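Local coordinates for protein glycogen synthase (Cyanobacterium sp. CLg1, PDB 6GNF) that belongs to the starch and bacterial glycogen synthase family, a two-domain glycosyltransferase fold that here holds ADP and a glycan in the cleft between its domains, at residues K472-K477 with E485-Q490; D349-G354 with Q504-P509; A62-Q67 with R90-Y95; Y34-T37 with G41-T44. All blocks are in the same frame, centred on the assembly; numbering follows the deposited sequence.

In the fold
From the N terminus, contact 4 comes first, bridging three residues where the loop after strand 23-27 enters helix 39-54, beside ADP and the glycan. Contact 3 then closes a loop of 22 residues between strands 57-63 and 85-96 in the nine-stranded sheet of the same domain; it touches contact 4 where Ser94 packs on Tyr34. Far along the chain, contact 2 joins the start of strand 352-356 to the turn after helix 485-503, spanning 149 residues of the second domain. Contact 1, between the loop after strand 468-469 and the first turns of helix 485-503, lies wholly within that span. Contacts 2 and 3 have centres about 46 Å apart.

Contact 1: residues K472-K477 with E485-Q490; sequences KIPMPK and EELLQQ
The pyrrolidine ring of Pro474 is set against the first turns of helix 485-503. Its CG reaches furthest, lying 3.4 Å from Leu487 O and 3.9 Å from both CB and NE2 of Gln490, while CB on the same ring faces Leu487 CD2 at 4.2 Å. The carboxamide of Gln490 approaches the ring through its nitrogen, on a chain that runs extended beyond CG. Leu487 and Gln490 stand three residues apart on the helix, hence on the same side, and between them they hold the proline. The other branch of Leu487 meets backbone: CD1 lies 3.5 Å from Met475 O, and the side chain of Lys477, touching CD1 through CG, crosses that of Leu487 at about a right angle. Leucine suits this helix position because its two methyls divide between the ring and the loop backbone. This is the loop that follows strand 468-469 in the second Rossmann-like domain, leading into a long helix. Pro474, Met475 and Pro476 have polyproline II backbone angles, and prolines suit such an extended loop because they stiffen it and bring no N-H that would need a partner. No direct hydrogen bond crosses the contact. Instead one water donates to Pro474 O at 3.0 Å and to Leu487 O at 2.9 Å, linking two acceptors that could not bond each other. Arg432 NE also binds Pro474 O, and Ser484 OG holds the N of Leu487.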
# COMPACT_ATOMS: atom_id res chain seq x y z
N LYS A 472 -21.16 0.57 -6.61
CA LYS A 472 -19.99 1.44 -6.76
C LYS A 472 -20.09 2.70 -5.90
O LYS A 472 -21.13 3.33 -5.85
CB LYS A 472 -19.85 1.84 -8.23
CG LYS A 472 -18.61 2.63 -8.57
CD LYS A 472 -18.67 3.15 -10.00
CE LYS A 472 -17.47 4.01 -10.32
NZ LYS A 472 -16.20 3.23 -10.30
N ILE A 473 -19.00 3.05 -5.23
CA ILE A 473 -18.93 4.28 -4.45
C ILE A 473 -18.39 5.36 -5.38
O ILE A 473 -17.24 5.30 -5.77
CB ILE A 473 -18.00 4.15 -3.22
CG1 ILE A 473 -18.32 2.87 -2.41
CG2 ILE A 473 -18.10 5.38 -2.33
CD1 ILE A 473 -19.73 2.80 -1.85
N PRO A 474 -19.23 6.35 -5.73
CA PRO A 474 -18.81 7.27 -6.80
C PRO A 474 -17.67 8.20 -6.39
O PRO A 474 -17.61 8.63 -5.23
CB PRO A 474 -20.08 8.06 -7.11
CG PRO A 474 -20.92 7.97 -5.87
CD PRO A 474 -20.54 6.70 -5.16
N MET A 475 -16.78 8.48 -7.34
CA MET A 475 -15.65 9.37 -7.12
C MET A 475 -16.10 10.82 -7.20
O MET A 475 -17.12 11.11 -7.80
CB MET A 475 -14.58 9.12 -8.20
CG MET A 475 -13.73 7.89 -7.98
SD MET A 475 -12.41 8.16 -6.78
CE MET A 475 -11.22 9.11 -7.73
N PRO A 476 -15.30 11.74 -6.63
CA PRO A 476 -15.56 13.17 -6.86
C PRO A 476 -15.48 13.50 -8.35
O PRO A 476 -14.70 12.86 -9.06
CB PRO A 476 -14.42 13.87 -6.08
CG PRO A 476 -13.82 12.83 -5.20
CD PRO A 476 -14.06 11.52 -5.88
N LYS A 477 -16.24 14.49 -8.82
CA LYS A 477 -16.24 14.81 -10.26
C LYS A 477 -14.86 15.20 -10.80
O LYS A 477 -14.60 14.99 -11.98
CB LYS A 477 -17.27 15.91 -10.59
CG LYS A 477 -18.70 15.39 -10.56
CD LYS A 477 -19.78 16.38 -10.93
CE LYS A 477 -20.00 16.53 -12.43
NZ LYS A 477 -20.31 15.29 -13.19
N GLU A 485 -22.28 16.70 -1.59
CA GLU A 485 -23.28 16.06 -0.74
C GLU A 485 -24.13 15.10 -1.56
O GLU A 485 -24.58 14.06 -1.06
CB GLU A 485 -24.16 17.13 -0.06
CG GLU A 485 -25.31 16.58 0.77
CD GLU A 485 -24.88 15.57 1.82
OE1 GLU A 485 -23.75 15.71 2.33
OE2 GLU A 485 -25.66 14.65 2.13
N GLU A 486 -24.36 15.47 -2.81
CA GLU A 486 -25.06 14.62 -3.78
C GLU A 486 -24.38 13.25 -3.92
O GLU A 486 -24.99 12.22 -3.62
CB GLU A 486 -25.11 15.36 -5.13
CG GLU A 486 -25.39 14.51 -6.37
CD GLU A 486 -26.79 13.96 -6.40
OE1 GLU A 486 -27.51 14.24 -7.38
OE2 GLU A 486 -27.18 13.24 -5.45
N LEU A 487 -23.14 13.25 -4.38
CA LEU A 487 -22.40 12.01 -4.64
C LEU A 487 -22.09 11.23 -3.36
O LEU A 487 -22.07 9.99 -3.36
CB LEU A 487 -21.11 12.30 -5.41
CG LEU A 487 -21.29 12.80 -6.84
CD1 LEU A 487 -19.95 13.22 -7.43
CD2 LEU A 487 -21.95 11.74 -7.72
N LEU A 488 -21.88 11.95 -2.26
CA LEU A 488 -21.69 11.32 -0.95
C LEU A 488 -22.88 10.45 -0.58
O LEU A 488 -22.72 9.34 -0.07
CB LEU A 488 -21.48 12.40 0.13
CG LEU A 488 -21.17 11.94 1.56
CD1 LEU A 488 -19.89 11.11 1.61
CD2 LEU A 488 -21.05 13.14 2.48
N GLN A 489 -24.08 10.95 -0.86
CA GLN A 489 -25.30 10.24 -0.49
C GLN A 489 -25.54 9.03 -1.41
O GLN A 489 -26.11 8.03 -0.99
CB GLN A 489 -26.50 11.19 -0.49
CG GLN A 489 -27.54 10.86 0.58
CD GLN A 489 -26.95 10.82 1.98
OE1 GLN A 489 -27.28 9.92 2.76
NE2 GLN A 489 -26.07 11.76 2.30
N GLN A 490 -25.06 9.11 -2.65
CA GLN A 490 -25.12 7.96 -3.56
C GLN A 490 -24.22 6.84 -3.05
O GLN A 490 -24.57 5.66 -3.14
CB GLN A 490 -24.68 8.35 -4.96
CG GLN A 490 -25.55 9.42 -5.60
CD GLN A 490 -25.35 9.52 -7.10
OE1 GLN A 490 -26.28 9.85 -7.82
NE2 GLN A 490 -24.15 9.22 -7.57
O HOH W 1 -19.42 8.83 -2.85

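Contact 2: residues D349-G354 with Q504-P509; sequences DIPLFG and QEYGTP
Glu505 O, in the turn that presents Tyr506 to Pro351, is gripped twice by one residue: Thr508 OG1 donates to it over 2.7 Å, and Thr508 N over 3.1 Å. The hydroxyl comes in tilted 21° from the carbonyl plane. The backbone bond closes a type II beta turn from Glu505 to Thr508, in which Gly507 takes a positive phi, easy for glycine. Thr508 also stands at the N-cap of helix 509-520, where OG1 makes a weak bond to Phe511 N, so one threonine pins both the turn and the helix start. Thus braced, the turn projects Tyr506 toward strand 352-356. With CG anti to the backbone N (chi1 176°), the ring swings over to Pro351, whose CB sits 3.6 Å from the ring centroid and only 2° off the normal, a CH-pi contact centred on the face. Pro351 CD comes within 3.7 Å of Tyr506 CE2. At the ring edge, Asp349 O lies 3.4 Å from CE2. Proline suits this place because it offers a compact, rigid set of C-H groups to an aromatic face. Pro351 leads into a central strand of the parallel Rossmann-like sheet and also packs on Leu503 of helix 485-503, while Phe511 meets the Tyr506 ring edge-to-face. With no hydrogen bond between the two segments, their cohesion rests on dispersion and CH-pi attraction, probably helped slightly by the carbonyl oxygen lying beside the weakly positive ring hydrogens.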
# COMPACT_ATOMS: atom_id res chain seq x y z
N ASP A 349 -25.38 -11.54 19.34
CA ASP A 349 -26.36 -11.73 18.27
C ASP A 349 -26.60 -10.49 17.40
O ASP A 349 -27.37 -10.56 16.44
CB ASP A 349 -27.70 -12.18 18.85
CG ASP A 349 -27.61 -13.52 19.55
OD1 ASP A 349 -26.58 -14.20 19.39
OD2 ASP A 349 -28.58 -13.91 20.22
N ILE A 350 -26.00 -9.36 17.75
CA ILE A 350 -26.10 -8.16 16.92
C ILE A 350 -24.95 -8.16 15.92
O ILE A 350 -23.79 -8.18 16.34
CB ILE A 350 -26.03 -6.87 17.76
CG1 ILE A 350 -27.26 -6.78 18.68
CG2 ILE A 350 -25.98 -5.64 16.86
CD1 ILE A 350 -27.12 -5.77 19.79
N PRO A 351 -25.26 -8.13 14.61
CA PRO A 351 -24.18 -8.17 13.62
C PRO A 351 -23.30 -6.92 13.69
O PRO A 351 -23.83 -5.81 13.76
CB PRO A 351 -24.93 -8.23 12.28
CG PRO A 351 -26.26 -7.64 12.56
CD PRO A 351 -26.58 -7.97 13.98
N LEU A 352 -21.99 -7.12 13.67
CA LEU A 352 -21.04 -6.02 13.83
C LEU A 352 -20.18 -5.84 12.59
O LEU A 352 -19.60 -6.80 12.09
CB LEU A 352 -20.15 -6.27 15.05
CG LEU A 352 -19.34 -5.06 15.55
CD1 LEU A 352 -19.16 -5.11 17.05
CD2 LEU A 352 -17.98 -4.96 14.88
N PHE A 353 -20.11 -4.60 12.11
CA PHE A 353 -19.27 -4.22 10.97
C PHE A 353 -18.05 -3.44 11.45
O PHE A 353 -18.16 -2.55 12.29
CB PHE A 353 -20.06 -3.32 10.01
CG PHE A 353 -21.16 -4.02 9.28
CD1 PHE A 353 -22.41 -4.16 9.86
CD2 PHE A 353 -20.96 -4.52 8.01
CE1 PHE A 353 -23.44 -4.79 9.18
CE2 PHE A 353 -21.98 -5.16 7.32
CZ PHE A 353 -23.22 -5.30 7.91
N GLY A 354 -16.88 -3.78 10.92
CA GLY A 354 -15.63 -3.11 11.30
C GLY A 354 -14.92 -2.48 10.12
O GLY A 354 -14.78 -3.10 9.06
N GLN A 504 -28.94 -10.19 5.18
CA GLN A 504 -29.95 -11.17 4.79
C GLN A 504 -29.54 -12.59 5.15
O GLN A 504 -30.39 -13.43 5.40
CB GLN A 504 -30.19 -11.10 3.29
CG GLN A 504 -30.94 -9.86 2.81
CD GLN A 504 -32.44 -10.08 2.72
OE1 GLN A 504 -32.98 -10.99 3.34
NE2 GLN A 504 -33.12 -9.22 1.96
N GLU A 505 -28.24 -12.86 5.18
CA GLU A 505 -27.72 -14.18 5.52
C GLU A 505 -27.16 -14.28 6.94
O GLU A 505 -26.79 -15.37 7.37
CB GLU A 505 -26.63 -14.60 4.54
CG GLU A 505 -27.12 -14.90 3.13
CD GLU A 505 -26.02 -15.37 2.21
OE1 GLU A 505 -26.21 -15.26 0.98
OE2 GLU A 505 -24.97 -15.85 2.68
N TYR A 506 -27.09 -13.17 7.66
CA TYR A 506 -26.47 -13.17 8.98
C TYR A 506 -27.13 -14.19 9.90
O TYR A 506 -28.35 -14.23 10.02
CB TYR A 506 -26.54 -11.78 9.63
CG TYR A 506 -25.98 -11.77 11.04
CD1 TYR A 506 -24.62 -11.94 11.28
CD2 TYR A 506 -26.82 -11.60 12.14
CE1 TYR A 506 -24.11 -11.95 12.57
CE2 TYR A 506 -26.31 -11.60 13.43
CZ TYR A 506 -24.96 -11.78 13.64
OH TYR A 506 -24.43 -11.78 14.90
N GLY A 507 -26.30 -15.00 10.56
CA GLY A 507 -26.78 -16.00 11.52
C GLY A 507 -27.29 -17.31 10.95
O GLY A 507 -27.53 -18.26 11.70
N THR A 508 -27.47 -17.38 9.63
CA THR A 508 -28.02 -18.57 8.99
C THR A 508 -26.93 -19.63 8.80
O THR A 508 -25.74 -19.33 8.98
CB THR A 508 -28.64 -18.24 7.62
OG1 THR A 508 -27.61 -17.82 6.71
CG2 THR A 508 -29.70 -17.15 7.76
N PRO A 509 -27.32 -20.86 8.44
CA PRO A 509 -26.31 -21.87 8.10
C PRO A 509 -25.32 -21.41 7.03
O PRO A 509 -24.15 -21.80 7.10
CB PRO A 509 -27.16 -23.03 7.59
CG PRO A 509 -28.41 -22.93 8.38
CD PRO A 509 -28.66 -21.46 8.57

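Contact 3: residues A62-Q67 with R90-Y95; sequences APRFDQ and RYFHSY. With SO4 (sulfate ion), chain G.
Arg64 lays its guanidinium flat over the ring of Phe92, centres 3.6 Å apart and planes only 5° from parallel, a cation-pi stack in which NE rides over the middle of the ring and NH2 reaches to 3.5 Å from CE2. Arginine suits this place, since a flat cation can stack by its face while its rim still donates. It gets there by running straight out: CG is anti to the backbone N (chi1 -173°) and the chain stays extended to NE, which also carries CD over the same ring. Arg90 meets that ring quite differently. Its CZ lies at the ring edge, in plane, and one face of its guanidinium looks at Phe92 CE1. The two segments are not neighbouring strands: in this Rossmann-like domain, strand 99-105 runs between 57-63 and 85-96, and the side chains reach across it. Arg64 is itself the centre of an inverse gamma turn. Asp105, on the intervening strand, makes salt bridges with both arginines and probably offsets part of their charge. The terminal nitrogens of both also donate to a sulfate ion, probably from the crystallisation liquor. Arg64 NH1 points almost straight at sulfate O2 (3.1 Å, 175°), at the edge and in plane, while Arg64 NH2 donates to O4. Arg90 NH2 donates to sulfate O1 at 3.1 Å, and Gln67 NE2 adds a weak bond to O2.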
# COMPACT_ATOMS: atom_id res chain seq x y z
N ALA A 62 16.01 0.66 1.10
CA ALA A 62 15.09 1.72 1.47
C ALA A 62 15.82 2.74 2.32
O ALA A 62 16.91 2.47 2.81
CB ALA A 62 13.92 1.14 2.24
N PRO A 63 15.22 3.92 2.53
CA PRO A 63 15.89 4.93 3.35
C PRO A 63 15.98 4.55 4.81
O PRO A 63 15.09 3.87 5.34
CB PRO A 63 15.00 6.17 3.19
CG PRO A 63 14.27 5.94 1.92
CD PRO A 63 14.02 4.47 1.87
N ARG A 64 17.05 4.97 5.48
CA ARG A 64 17.19 4.77 6.92
C ARG A 64 16.52 5.93 7.66
O ARG A 64 17.14 6.92 8.00
CB ARG A 64 18.67 4.66 7.30
CG ARG A 64 18.95 4.29 8.74
CD ARG A 64 20.44 4.17 8.95
NE ARG A 64 20.79 3.82 10.32
CZ ARG A 64 21.46 4.58 11.18
NH1 ARG A 64 21.88 5.80 10.86
NH2 ARG A 64 21.70 4.11 12.38
N PHE A 65 15.22 5.80 7.89
CA PHE A 65 14.42 6.85 8.53
C PHE A 65 14.65 6.88 10.02
O PHE A 65 14.48 7.93 10.64
CB PHE A 65 12.94 6.66 8.24
CG PHE A 65 12.56 6.94 6.81
CD1 PHE A 65 12.77 8.19 6.25
CD2 PHE A 65 11.98 5.95 6.03
CE1 PHE A 65 12.42 8.45 4.94
CE2 PHE A 65 11.62 6.21 4.72
CZ PHE A 65 11.84 7.46 4.17
N ASP A 66 15.03 5.74 10.60
CA ASP A 66 15.37 5.65 12.01
C ASP A 66 16.63 4.82 12.22
O ASP A 66 17.09 4.15 11.31
CB ASP A 66 14.21 5.02 12.80
CG ASP A 66 13.02 5.95 12.91
OD1 ASP A 66 13.01 6.72 13.90
OD2 ASP A 66 12.15 5.97 12.01
N GLN A 67 17.17 4.88 13.42
CA GLN A 67 18.36 4.11 13.75
C GLN A 67 17.96 2.70 14.15
O GLN A 67 17.95 2.38 15.33
CB GLN A 67 19.12 4.81 14.87
CG GLN A 67 19.56 6.21 14.48
CD GLN A 67 20.47 6.84 15.50
OE1 GLN A 67 20.11 6.96 16.67
NE2 GLN A 67 21.65 7.27 15.07
N ARG A 90 25.81 6.57 3.33
CA ARG A 90 26.35 5.37 3.97
C ARG A 90 25.29 4.30 3.86
O ARG A 90 24.11 4.61 3.67
CB ARG A 90 26.68 5.63 5.43
CG ARG A 90 27.77 6.66 5.68
CD ARG A 90 28.08 6.79 7.16
NE ARG A 90 26.91 7.20 7.93
CZ ARG A 90 26.80 7.12 9.26
NH1 ARG A 90 27.79 6.65 10.01
NH2 ARG A 90 25.67 7.51 9.86
N TYR A 91 25.70 3.04 3.91
CA TYR A 91 24.77 1.92 3.87
C TYR A 91 24.81 1.17 5.19
O TYR A 91 25.88 0.84 5.71
CB TYR A 91 25.10 0.96 2.73
CG TYR A 91 24.98 1.56 1.35
CD1 TYR A 91 23.74 1.73 0.74
CD2 TYR A 91 26.12 1.92 0.62
CE1 TYR A 91 23.63 2.27 -0.54
CE2 TYR A 91 26.02 2.47 -0.65
CZ TYR A 91 24.78 2.64 -1.24
OH TYR A 91 24.69 3.18 -2.52
N PHE A 92 23.64 0.97 5.78
CA PHE A 92 23.49 0.10 6.93
C PHE A 92 22.81 -1.16 6.45
O PHE A 92 22.17 -1.16 5.40
CB PHE A 92 22.67 0.79 8.02
CG PHE A 92 23.43 1.84 8.78
CD1 PHE A 92 23.83 3.01 8.16
CD2 PHE A 92 23.74 1.65 10.11
CE1 PHE A 92 24.53 3.98 8.85
CE2 PHE A 92 24.44 2.61 10.82
CZ PHE A 92 24.84 3.78 10.19
N HIS A 93 22.93 -2.23 7.23
CA HIS A 93 22.56 -3.56 6.78
C HIS A 93 21.99 -4.37 7.92
O HIS A 93 22.58 -4.42 8.99
CB HIS A 93 23.81 -4.24 6.19
CG HIS A 93 23.57 -5.62 5.66
ND1 HIS A 93 24.59 -6.48 5.36
CD2 HIS A 93 22.42 -6.28 5.36
CE1 HIS A 93 24.09 -7.62 4.91
NE2 HIS A 93 22.78 -7.53 4.91
N SER A 94 20.80 -4.94 7.72
CA SER A 94 20.27 -5.95 8.63
C SER A 94 19.86 -7.19 7.85
O SER A 94 19.70 -7.12 6.63
CB SER A 94 19.11 -5.41 9.49
OG SER A 94 18.07 -4.84 8.72
N TYR A 95 19.80 -8.32 8.55
CA TYR A 95 19.54 -9.60 7.92
C TYR A 95 18.52 -10.36 8.72
O TYR A 95 18.64 -10.51 9.92
CB TYR A 95 20.86 -10.38 7.73
CG TYR A 95 20.69 -11.69 7.01
CD1 TYR A 95 20.28 -12.82 7.69
CD2 TYR A 95 20.89 -11.79 5.63
CE1 TYR A 95 20.10 -14.03 7.03
CE2 TYR A 95 20.73 -13.00 4.98
CZ TYR A 95 20.37 -14.12 5.69
OH TYR A 95 20.15 -15.32 5.06
S SO4 G . 24.64 6.75 13.56
O1 SO4 G . 25.93 6.84 12.83
O2 SO4 G . 23.55 7.46 12.84
O3 SO4 G . 24.82 7.40 14.88
O4 SO4 G . 24.27 5.33 13.76

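Contact 4: residues Y34-T37 with G41-T44; sequences YSKT and GDVT. With ADP (adenosine-5'-diphosphate), chain F; GLC (alpha-D-glucopyranose), chain D; AC1 (4,6-dideoxy-4-{[(1S,4R,5S,6S)-4,5,6-trihydroxy-3-(hydroxymethyl)cyclohex-2-en-1-yl]amino}-alpha-D-glucopyranose), chain B.
Lys36 crosses the carboxylate of Asp42 at a slant, CD 3.3 Å from OD1, and turns its amine to OD2 in a salt bridge whose hydrogen bond, NZ to OD2 at 3.3 Å, is weak. The lysine leaves the backbone with CG anti to N (chi1 170°) and then bends at its last two torsions, which carry NZ round to the acid. Both residues belong to the ADP pocket: Lys36 NZ lies 3.5 Å from O4' of the ADP ribose, and Asp42 OD2 3.8 Å from O3'. The salt bridge probably steadies this charged pair beside the sugar. Thr37 turns to the glycan instead, its OG1 accepting from O6 of the glucose unit at 2.7 Å, while the methyl CG2 of Val43 packs against O6B of the pseudosugar AC1. Further out, Glu30 probably helps to position the site, with OE2 bonded to Thr37 OG1 and OE1 weakly to Gly41 N, and Asn117 holds the N of Lys36. Gly41 suits its place because a beta carbon there would fall 3.1 Å from Ser35 O. Lys36 opens the Lys-X-Gly-Gly-Leu signature of glycogen and starch synthases, whose Gly39 N also binds ADP. Segment 34-37 lies in the loop joining strand 23-27 to helix 39-54, so ligands meet the first turns of a helix that then leads back to strand 57-63, next to 23-27 in the sheet.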
# COMPACT_ATOMS: atom_id res chain seq x y z
N TYR A 34 9.86 -1.99 9.82
CA TYR A 34 10.77 -0.88 10.11
C TYR A 34 10.11 0.45 9.73
O TYR A 34 10.16 1.43 10.46
CB TYR A 34 12.05 -1.05 9.28
CG TYR A 34 12.79 -2.35 9.50
CD1 TYR A 34 13.78 -2.45 10.48
CD2 TYR A 34 12.51 -3.49 8.73
CE1 TYR A 34 14.47 -3.63 10.69
CE2 TYR A 34 13.20 -4.67 8.93
CZ TYR A 34 14.18 -4.74 9.91
OH TYR A 34 14.90 -5.90 10.15
N SER A 35 9.55 0.47 8.52
CA SER A 35 8.89 1.64 8.01
C SER A 35 7.61 1.21 7.27
O SER A 35 7.64 0.27 6.48
CB SER A 35 9.86 2.37 7.06
OG SER A 35 10.33 1.52 6.03
N LYS A 36 6.52 1.93 7.49
CA LYS A 36 5.21 1.52 6.99
C LYS A 36 4.19 2.61 7.25
O LYS A 36 4.09 3.12 8.35
CB LYS A 36 4.78 0.25 7.73
CG LYS A 36 3.32 -0.18 7.51
CD LYS A 36 3.13 -1.69 7.72
CE LYS A 36 1.91 -2.05 8.56
NZ LYS A 36 0.61 -1.74 7.91
N THR A 37 3.44 2.96 6.20
CA THR A 37 2.32 3.91 6.27
C THR A 37 1.05 3.19 5.76
O THR A 37 -0.03 3.78 5.70
CB THR A 37 2.57 5.14 5.37
OG1 THR A 37 2.51 4.78 3.97
CG2 THR A 37 3.92 5.80 5.68
N GLY A 41 4.47 -1.31 2.61
CA GLY A 41 5.43 -1.89 3.54
C GLY A 41 5.21 -3.36 3.81
O GLY A 41 6.18 -4.09 4.03
N ASP A 42 3.94 -3.78 3.86
CA ASP A 42 3.61 -5.19 4.07
C ASP A 42 4.04 -6.05 2.90
O ASP A 42 4.61 -7.10 3.11
CB ASP A 42 2.11 -5.38 4.33
CG ASP A 42 1.66 -4.77 5.67
OD1 ASP A 42 2.41 -4.78 6.67
OD2 ASP A 42 0.50 -4.28 5.73
N VAL A 43 3.83 -5.57 1.68
CA VAL A 43 4.23 -6.32 0.49
C VAL A 43 5.76 -6.47 0.44
O VAL A 43 6.27 -7.58 0.23
CB VAL A 43 3.74 -5.65 -0.81
CG1 VAL A 43 4.31 -6.38 -2.02
CG2 VAL A 43 2.21 -5.63 -0.86
N THR A 44 6.49 -5.39 0.68
CA THR A 44 7.96 -5.45 0.62
C THR A 44 8.57 -6.22 1.81
O THR A 44 9.75 -6.57 1.78
CB THR A 44 8.60 -4.05 0.50
OG1 THR A 44 8.23 -3.24 1.61
CG2 THR A 44 8.11 -3.37 -0.73
PB ADP F . -3.58 1.07 2.06
O1B ADP F . -4.26 1.56 0.81
O2B ADP F . -2.28 0.36 1.80
O3B ADP F . -3.55 2.08 3.17
PA ADP F . -4.28 -1.66 2.67
O1A ADP F . -3.56 -2.17 1.43
O2A ADP F . -5.57 -2.33 3.15
O3A ADP F . -4.60 -0.08 2.56
O5' ADP F . -3.24 -1.68 3.91
C5' ADP F . -3.43 -0.85 5.06
C4' ADP F . -2.89 -1.60 6.27
O4' ADP F . -2.76 -0.75 7.41
C3' ADP F . -3.82 -2.72 6.66
O3' ADP F . -3.03 -3.87 6.96
C2' ADP F . -4.56 -2.19 7.88
O2' ADP F . -4.82 -3.28 8.76
C1' ADP F . -3.61 -1.18 8.48
N9 ADP F . -4.22 0.05 9.07
C8 ADP F . -4.77 1.08 8.39
N7 ADP F . -5.20 2.05 9.24
C5 ADP F . -4.92 1.64 10.49
C6 ADP F . -5.10 2.16 11.86
N6 ADP F . -5.69 3.36 12.08
N1 ADP F . -4.67 1.41 12.90
C2 ADP F . -4.09 0.22 12.72
N3 ADP F . -3.89 -0.32 11.50
C4 ADP F . -4.27 0.33 10.37
C1 GLC D . 1.98 10.14 0.06
C2 GLC D . 2.94 9.37 -0.86
C3 GLC D . 2.28 8.08 -1.32
C4 GLC D . 1.84 7.26 -0.11
C5 GLC D . 0.86 8.10 0.72
C6 GLC D . 0.28 7.37 1.94
O2 GLC D . 3.29 10.15 -2.02
O3 GLC D . 3.15 7.31 -2.15
O4 GLC D . 1.24 6.05 -0.59
O5 GLC D . 1.53 9.30 1.14
O6 GLC D . 1.30 6.98 2.88
C1 AC1 B . 1.84 4.85 -0.09
O2 AC1 B . 2.72 4.52 -2.33
C2 AC1 B . 2.05 3.87 -1.24
C4A AC1 B . -2.50 -1.86 -1.97
C3 AC1 B . 0.73 3.26 -1.71
O3 AC1 B . 1.05 2.23 -2.65
C4 AC1 B . -0.10 2.70 -0.53
N4A AC1 B . -1.39 2.08 -0.91
C5 AC1 B . -0.29 3.85 0.47
O5 AC1 B . 0.99 4.30 0.93
C6 AC1 B . -1.11 3.46 1.69
C1B AC1 B . -1.57 0.97 -1.86
C2B AC1 B . -3.04 0.58 -2.14
O2B AC1 B . -4.00 1.46 -1.56
C3B AC1 B . -3.49 -0.78 -1.65
O3B AC1 B . -4.72 -1.13 -2.28
O4 AC1 B . -2.94 -3.03 -1.27
C5B AC1 B . -1.11 -1.46 -1.53
C7B AC1 B . -0.72 -0.20 -1.44
C6B AC1 B . -0.12 -2.55 -1.24
O6B AC1 B . 0.01 -3.32 -2.43